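Local coordinates for protein chintase (Rhizomucor miehei, PDB 5YUQ) that probably hydrolyses the beta-1,4 linkages of chitin as a family 18 glycoside hydrolase, working within an active-site tunnel, at residues A28-T33 with L62-W67; T68-F73 with D105-N110. All blocks are in the same frame, centred on the assembly; numbering follows the deposited sequence.

Interaction 1 (A28-T33 with L62-W67); sequences AFAEPT and LSVGGW
The ring of Phe29 lies over the backbone of Gly66, whose CA stands 3.6 Å from the centroid of the Phe29 ring and only 12° off its normal, a close CH-pi contact. CB of neighbouring Ala28 covers the opposite face, so the ring is sandwiched between aliphatic carbons. Its edge is met by a hydroxyl: Ser63 OG approaches Phe29 CE1 near the ring plane at 3.3 Å, while OG also hydrogen-bonds Asn103 on the next strand. The CB of Phe29 carries CG anti to its own carbonyl carbon (chi1 -75°), which lays the ring against Gly65 and Gly66. A cis peptide bond precedes Phe29.

Beside the ring, two parallel strands are joined by backbone bonds. Ala30 N donates to Ser63 O at 2.8 Å, and Ala30 O accepts from Gly65 N, likewise at 2.8 Å. Ala30 thus uses both its N-H and its C=O on the neighbouring strand. On the face bearing Ala30 and Val64 the contact is apolar: Ala30 CB rests on Leu62 CD2 at 3.7 Å, and Pro32 CG meets Val64 CG1 at 3.6 Å. Helices 73-78 and 80-97 cover this side.

Farther along, Glu31 reaches the other strand through a water. The water donates to Glu31 OE2 and, at 2.7 Å, to Gly65 O, while Glu31 OE2 is also hydrogen-bonded to Thr68. Gly65 O is thus satisfied by a water that also links it to Glu31. Ser63-Val64-Gly65-Gly66 matches the SxGG signature of family 18, and the pairing of strands 24-32 and 59-65, with an aromatic after a cis peptide, is that of neighbouring strands in the TIM barrel of these chitinases.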
loop_
_atom_site.group_PDB
_atom_site.type_symbol
_atom_site.label_atom_id
_atom_site.label_comp_id
_atom_site.label_asym_id
_atom_site.label_seq_id
_atom_site.Cartn_x
_atom_site.Cartn_y
_atom_site.Cartn_z
ATOM N N ALA A 28 -6.046 2.998 -9.115
ATOM C CA ALA A 28 -6.823 2.801 -7.889
ATOM C C ALA A 28 -7.936 3.845 -7.775
ATOM O O ALA A 28 -7.675 5.013 -8.033
ATOM C CB ALA A 28 -5.890 2.924 -6.694
ATOM N N PHE A 29 -9.162 3.473 -7.391
ATOM C CA PHE A 29 -9.621 2.108 -7.142
ATOM C C PHE A 29 -10.981 1.911 -7.805
ATOM O O PHE A 29 -11.777 2.852 -7.898
ATOM C CB PHE A 29 -9.873 1.887 -5.640
ATOM C CG PHE A 29 -8.623 1.747 -4.811
ATOM C CD1 PHE A 29 -7.830 0.609 -4.916
ATOM C CD2 PHE A 29 -8.268 2.732 -3.899
ATOM C CE1 PHE A 29 -6.683 0.481 -4.148
ATOM C CE2 PHE A 29 -7.127 2.612 -3.129
ATOM C CZ PHE A 29 -6.328 1.483 -3.258
ATOM N N ALA A 30 -11.268 0.686 -8.229
ATOM C CA ALA A 30 -12.643 0.290 -8.500
ATOM C C ALA A 30 -13.129 -0.363 -7.215
ATOM O O ALA A 30 -12.437 -1.212 -6.657
ATOM C CB ALA A 30 -12.700 -0.687 -9.653
ATOM N N GLU A 31 -14.301 0.041 -6.731
ATOM C CA GLU A 31 -14.813 -0.464 -5.458
ATOM C C GLU A 31 -16.017 -1.368 -5.687
ATOM O O GLU A 31 -17.031 -0.934 -6.230
ATOM C CB GLU A 31 -15.201 0.708 -4.549
ATOM C CG GLU A 31 -14.042 1.630 -4.187
ATOM C CD GLU A 31 -14.412 2.652 -3.121
ATOM O OE1 GLU A 31 -15.602 3.015 -3.015
ATOM O OE2 GLU A 31 -13.511 3.079 -2.374
ATOM N N PRO A 32 -15.915 -2.635 -5.267
ATOM C CA PRO A 32 -17.063 -3.526 -5.442
ATOM C C PRO A 32 -18.255 -3.062 -4.617
ATOM O O PRO A 32 -18.105 -2.745 -3.436
ATOM C CB PRO A 32 -16.548 -4.879 -4.922
ATOM C CG PRO A 32 -15.050 -4.781 -5.022
ATOM C CD PRO A 32 -14.742 -3.335 -4.720
ATOM N N THR A 33 -19.427 -3.013 -5.244
ATOM C CA THR A 33 -20.651 -2.660 -4.540
ATOM C C THR A 33 -21.299 -3.900 -3.944
ATOM O O THR A 33 -20.836 -5.026 -4.161
ATOM C CB THR A 33 -21.671 -1.985 -5.478
ATOM O OG1 THR A 33 -22.130 -2.931 -6.450
ATOM C CG2 THR A 33 -21.044 -0.800 -6.182
ATOM N N LEU A 62 -6.095 -2.506 -13.203
ATOM C CA LEU A 62 -7.046 -1.837 -12.330
ATOM C C LEU A 62 -6.960 -2.460 -10.948
ATOM O O LEU A 62 -6.969 -3.691 -10.818
ATOM C CB LEU A 62 -8.462 -1.995 -12.875
ATOM C CG LEU A 62 -9.600 -1.396 -12.053
ATOM C CD1 LEU A 62 -9.451 0.112 -11.954
ATOM C CD2 LEU A 62 -10.930 -1.784 -12.677
ATOM N N SER A 63 -6.851 -1.611 -9.931
ATOM C CA SER A 63 -6.883 -2.068 -8.550
ATOM C C SER A 63 -8.312 -2.051 -8.046
ATOM O O SER A 63 -9.008 -1.036 -8.149
ATOM C CB SER A 63 -5.994 -1.205 -7.659
ATOM O OG SER A 63 -5.875 -1.788 -6.364
ATOM N N VAL A 64 -8.730 -3.182 -7.486
ATOM C CA VAL A 64 -10.097 -3.375 -7.031
ATOM C C VAL A 64 -10.097 -3.514 -5.516
ATOM O O VAL A 64 -9.439 -4.403 -4.968
ATOM C CB VAL A 64 -10.697 -4.657 -7.666
ATOM C CG1 VAL A 64 -12.095 -4.937 -7.123
ATOM C CG2 VAL A 64 -10.717 -4.532 -9.181
ATOM N N GLY A 65 -10.824 -2.635 -4.835
ATOM C CA GLY A 65 -10.870 -2.676 -3.383
ATOM C C GLY A 65 -10.331 -1.388 -2.802
ATOM O O GLY A 65 -10.849 -0.309 -3.097
ATOM N N GLY A 66 -9.277 -1.495 -1.996
ATOM C CA GLY A 66 -8.723 -0.349 -1.298
ATOM C C GLY A 66 -9.376 -0.195 0.060
ATOM O O GLY A 66 -10.293 -0.934 0.402
ATOM N N TRP A 67 -8.898 0.727 0.852
ATOM C CA TRP A 67 -9.416 0.884 2.201
ATOM C C TRP A 67 -10.903 1.057 2.311
ATOM O O TRP A 67 -11.498 0.436 3.097
ATOM C CB TRP A 67 -8.716 2.087 2.907
ATOM C CG TRP A 67 -9.056 2.254 4.288
ATOM C CD1 TRP A 67 -9.876 3.185 4.798
ATOM C CD2 TRP A 67 -8.546 1.506 5.382
ATOM N NE1 TRP A 67 -9.978 3.015 6.118
ATOM C CE2 TRP A 67 -9.130 2.047 6.531
ATOM C CE3 TRP A 67 -7.679 0.436 5.508
ATOM C CZ2 TRP A 67 -8.905 1.538 7.789
ATOM C CZ3 TRP A 67 -7.435 -0.059 6.761
ATOM C CH2 TRP A 67 -8.072 0.506 7.901
HETATM O O HOH W 1 -11.140 2.243 -2.196
#

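Interaction 2 (T68-F73 with D105-N110); sequences TGSLYF and DWEYPN
Ser70 OG is gripped by two backbone groups: it accepts a nearly straight bond from Glu107 N, 2.9 Å away with 171° at the hydrogen, and is hydrogen-bonded to Gly66 O. OG stands anti to the carbonyl carbon of Ser70 (chi1 -69°), in the path of the Glu107 N-H, and ties the 105-110 segment to Gly66.

Beside this polar link two aromatic side chains overlap. The Phe73 ring and the five-membered ring of Trp106 form an offset stack, their centroids 4.5 Å apart and their planes 13° from parallel. They run past each other in opposite directions, so each CB sits over the partner's ring: Phe73 CB lies 3.4 Å from the centroid of the Trp106 five-membered ring, and Trp106 CB 3.9 Å from that of Phe73. Pro109 CA covers the other face of the indole toward its rim, and Tyr128 meets it edge-to-face while its OH is hydrogen-bonded to Trp106 N.

Asp105-Trp106-Glu107 forms the closing D-x-E of the family 18 DGxDxDxE motif, which has Asn103 in place of an earlier aspartate. The stack, with Pro109 and Tyr128, probably restricts the indole's tilt, and OG satisfies a buried amide, holding the Glu107 backbone in place.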
loop_
_atom_site.group_PDB
_atom_site.type_symbol
_atom_site.label_atom_id
_atom_site.label_comp_id
_atom_site.label_asym_id
_atom_site.label_seq_id
_atom_site.Cartn_x
_atom_site.Cartn_y
_atom_site.Cartn_z
ATOM N N THR A 68 -11.477 1.956 1.553
ATOM C CA THR A 68 -12.915 2.193 1.658
ATOM C C THR A 68 -13.714 1.365 0.670
ATOM O O THR A 68 -14.933 1.494 0.600
ATOM C CB THR A 68 -13.270 3.691 1.469
ATOM O OG1 THR A 68 -12.853 4.130 0.168
ATOM C CG2 THR A 68 -12.580 4.531 2.515
ATOM N N GLY A 69 -13.026 0.512 -0.092
ATOM C CA GLY A 69 -13.676 -0.320 -1.087
ATOM C C GLY A 69 -13.700 -1.798 -0.742
ATOM O O GLY A 69 -13.870 -2.639 -1.620
ATOM N N SER A 70 -13.550 -2.121 0.538
ATOM C CA SER A 70 -13.438 -3.520 0.948
ATOM C C SER A 70 -14.636 -4.019 1.750
ATOM O O SER A 70 -14.595 -5.124 2.287
ATOM C CB SER A 70 -12.146 -3.732 1.749
ATOM O OG SER A 70 -11.002 -3.603 0.902
ATOM N N LEU A 71 -15.707 -3.232 1.800
ATOM C CA LEU A 71 -16.882 -3.576 2.617
ATOM C C LEU A 71 -17.487 -4.917 2.252
ATOM O O LEU A 71 -17.915 -5.672 3.125
ATOM C CB LEU A 71 -17.971 -2.517 2.463
ATOM C CG LEU A 71 -17.769 -1.174 3.154
ATOM C CD1 LEU A 71 -18.873 -0.206 2.758
ATOM C CD2 LEU A 71 -17.751 -1.392 4.653
ATOM N N TYR A 72 -17.516 -5.213 0.958
ATOM C CA TYR A 72 -18.356 -6.288 0.461
ATOM C C TYR A 72 -17.642 -7.515 -0.074
ATOM O O TYR A 72 -18.308 -8.465 -0.452
ATOM C CB TYR A 72 -19.330 -5.749 -0.594
ATOM C CG TYR A 72 -20.210 -4.664 -0.042
ATOM C CD1 TYR A 72 -21.156 -4.945 0.934
ATOM C CD2 TYR A 72 -20.087 -3.357 -0.481
ATOM C CE1 TYR A 72 -21.953 -3.946 1.462
ATOM C CE2 TYR A 72 -20.889 -2.351 0.039
ATOM C CZ TYR A 72 -21.818 -2.659 1.006
ATOM O OH TYR A 72 -22.616 -1.670 1.531
ATOM N N PHE A 73 -16.309 -7.504 -0.113
ATOM C CA PHE A 73 -15.565 -8.669 -0.606
ATOM C C PHE A 73 -16.027 -9.972 0.055
ATOM O O PHE A 73 -16.316 -10.956 -0.627
ATOM C CB PHE A 73 -14.064 -8.510 -0.360
ATOM C CG PHE A 73 -13.327 -7.743 -1.432
ATOM C CD1 PHE A 73 -13.030 -8.332 -2.649
ATOM C CD2 PHE A 73 -12.877 -6.458 -1.187
ATOM C CE1 PHE A 73 -12.324 -7.629 -3.627
ATOM C CE2 PHE A 73 -12.174 -5.755 -2.158
ATOM C CZ PHE A 73 -11.900 -6.338 -3.370
ATOM N N ASP A 105 -7.177 -5.643 -3.991
ATOM C CA ASP A 105 -6.711 -4.962 -2.785
ATOM C C ASP A 105 -7.776 -5.035 -1.692
ATOM O O ASP A 105 -8.263 -4.030 -1.185
ATOM C CB ASP A 105 -6.361 -3.503 -3.130
ATOM C CG ASP A 105 -5.618 -2.783 -2.024
ATOM O OD1 ASP A 105 -5.194 -3.412 -1.028
ATOM O OD2 ASP A 105 -5.444 -1.553 -2.146
ATOM N N TRP A 106 -8.136 -6.254 -1.335
ATOM C CA TRP A 106 -9.042 -6.496 -0.228
ATOM C C TRP A 106 -8.301 -6.232 1.077
ATOM O O TRP A 106 -7.299 -6.889 1.383
ATOM C CB TRP A 106 -9.486 -7.956 -0.306
ATOM C CG TRP A 106 -10.486 -8.415 0.715
ATOM C CD1 TRP A 106 -10.982 -7.713 1.775
ATOM C CD2 TRP A 106 -11.112 -9.701 0.754
ATOM N NE1 TRP A 106 -11.881 -8.491 2.476
ATOM C CE2 TRP A 106 -11.973 -9.716 1.868
ATOM C CE3 TRP A 106 -11.025 -10.842 -0.050
ATOM C CZ2 TRP A 106 -12.752 -10.819 2.192
ATOM C CZ3 TRP A 106 -11.791 -11.944 0.276
ATOM C CH2 TRP A 106 -12.648 -11.924 1.388
ATOM N N GLU A 107 -8.796 -5.265 1.840
ATOM C CA GLU A 107 -8.179 -4.892 3.101
ATOM C C GLU A 107 -9.201 -5.097 4.225
ATOM O O GLU A 107 -9.891 -4.146 4.581
ATOM C CB GLU A 107 -7.702 -3.430 3.053
ATOM C CG GLU A 107 -6.689 -3.167 1.934
ATOM C CD GLU A 107 -6.120 -1.752 1.950
ATOM O OE1 GLU A 107 -6.513 -0.941 2.813
ATOM O OE2 GLU A 107 -5.262 -1.454 1.095
ATOM N N TYR A 108 -9.318 -6.302 4.802
ATOM C CA TYR A 108 -8.469 -7.466 4.539
ATOM C C TYR A 108 -9.311 -8.722 4.707
ATOM O O TYR A 108 -10.348 -8.685 5.367
ATOM C CB TYR A 108 -7.335 -7.531 5.567
ATOM C CG TYR A 108 -6.517 -6.277 5.671
ATOM C CD1 TYR A 108 -5.415 -6.077 4.852
ATOM C CD2 TYR A 108 -6.842 -5.281 6.589
ATOM C CE1 TYR A 108 -4.663 -4.926 4.936
ATOM C CE2 TYR A 108 -6.097 -4.122 6.676
ATOM C CZ TYR A 108 -5.004 -3.953 5.850
ATOM O OH TYR A 108 -4.246 -2.808 5.931
ATOM N N PRO A 109 -8.876 -9.850 4.120
ATOM C CA PRO A 109 -9.610 -11.092 4.368
ATOM C C PRO A 109 -9.724 -11.416 5.860
ATOM O O PRO A 109 -8.727 -11.335 6.587
ATOM C CB PRO A 109 -8.745 -12.151 3.682
ATOM C CG PRO A 109 -8.069 -11.405 2.565
ATOM C CD PRO A 109 -7.822 -10.015 3.098
ATOM N N ASN A 110 -10.939 -11.766 6.281
ATOM C CA ASN A 110 -11.262 -12.180 7.658
ATOM C C ASN A 110 -10.521 -11.407 8.741
ATOM O O ASN A 110 -9.721 -11.964 9.492
ATOM C CB ASN A 110 -11.071 -13.691 7.836
ATOM C CG ASN A 110 -11.729 -14.190 9.096
ATOM O OD1 ASN A 110 -12.618 -13.522 9.636
ATOM N ND2 ASN A 110 -11.291 -15.344 9.594
#

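How the interactions relate
Interaction 1 comes first along the chain and interaction 2 follows, their centres about 9 Å apart on the same side of the chain's centre. The first pairs strands 24-32 and 59-65; the second joins the loops that leave strands 59-65 and 101-105, so strand 59-65 takes part in interaction 1 and the loop that follows it in interaction 2. They touch directly: Val64 O lies 2.8 Å from Asp105 N, a probable hydrogen bond linking strands 59-65 and 101-105, and Phe29 packs on Asp105. Phe73 also packs on Pro32 and Val64. The C-terminal ends of three successive barrel strands are thereby knitted together, the end where TIM-barrel enzymes carry their active sites.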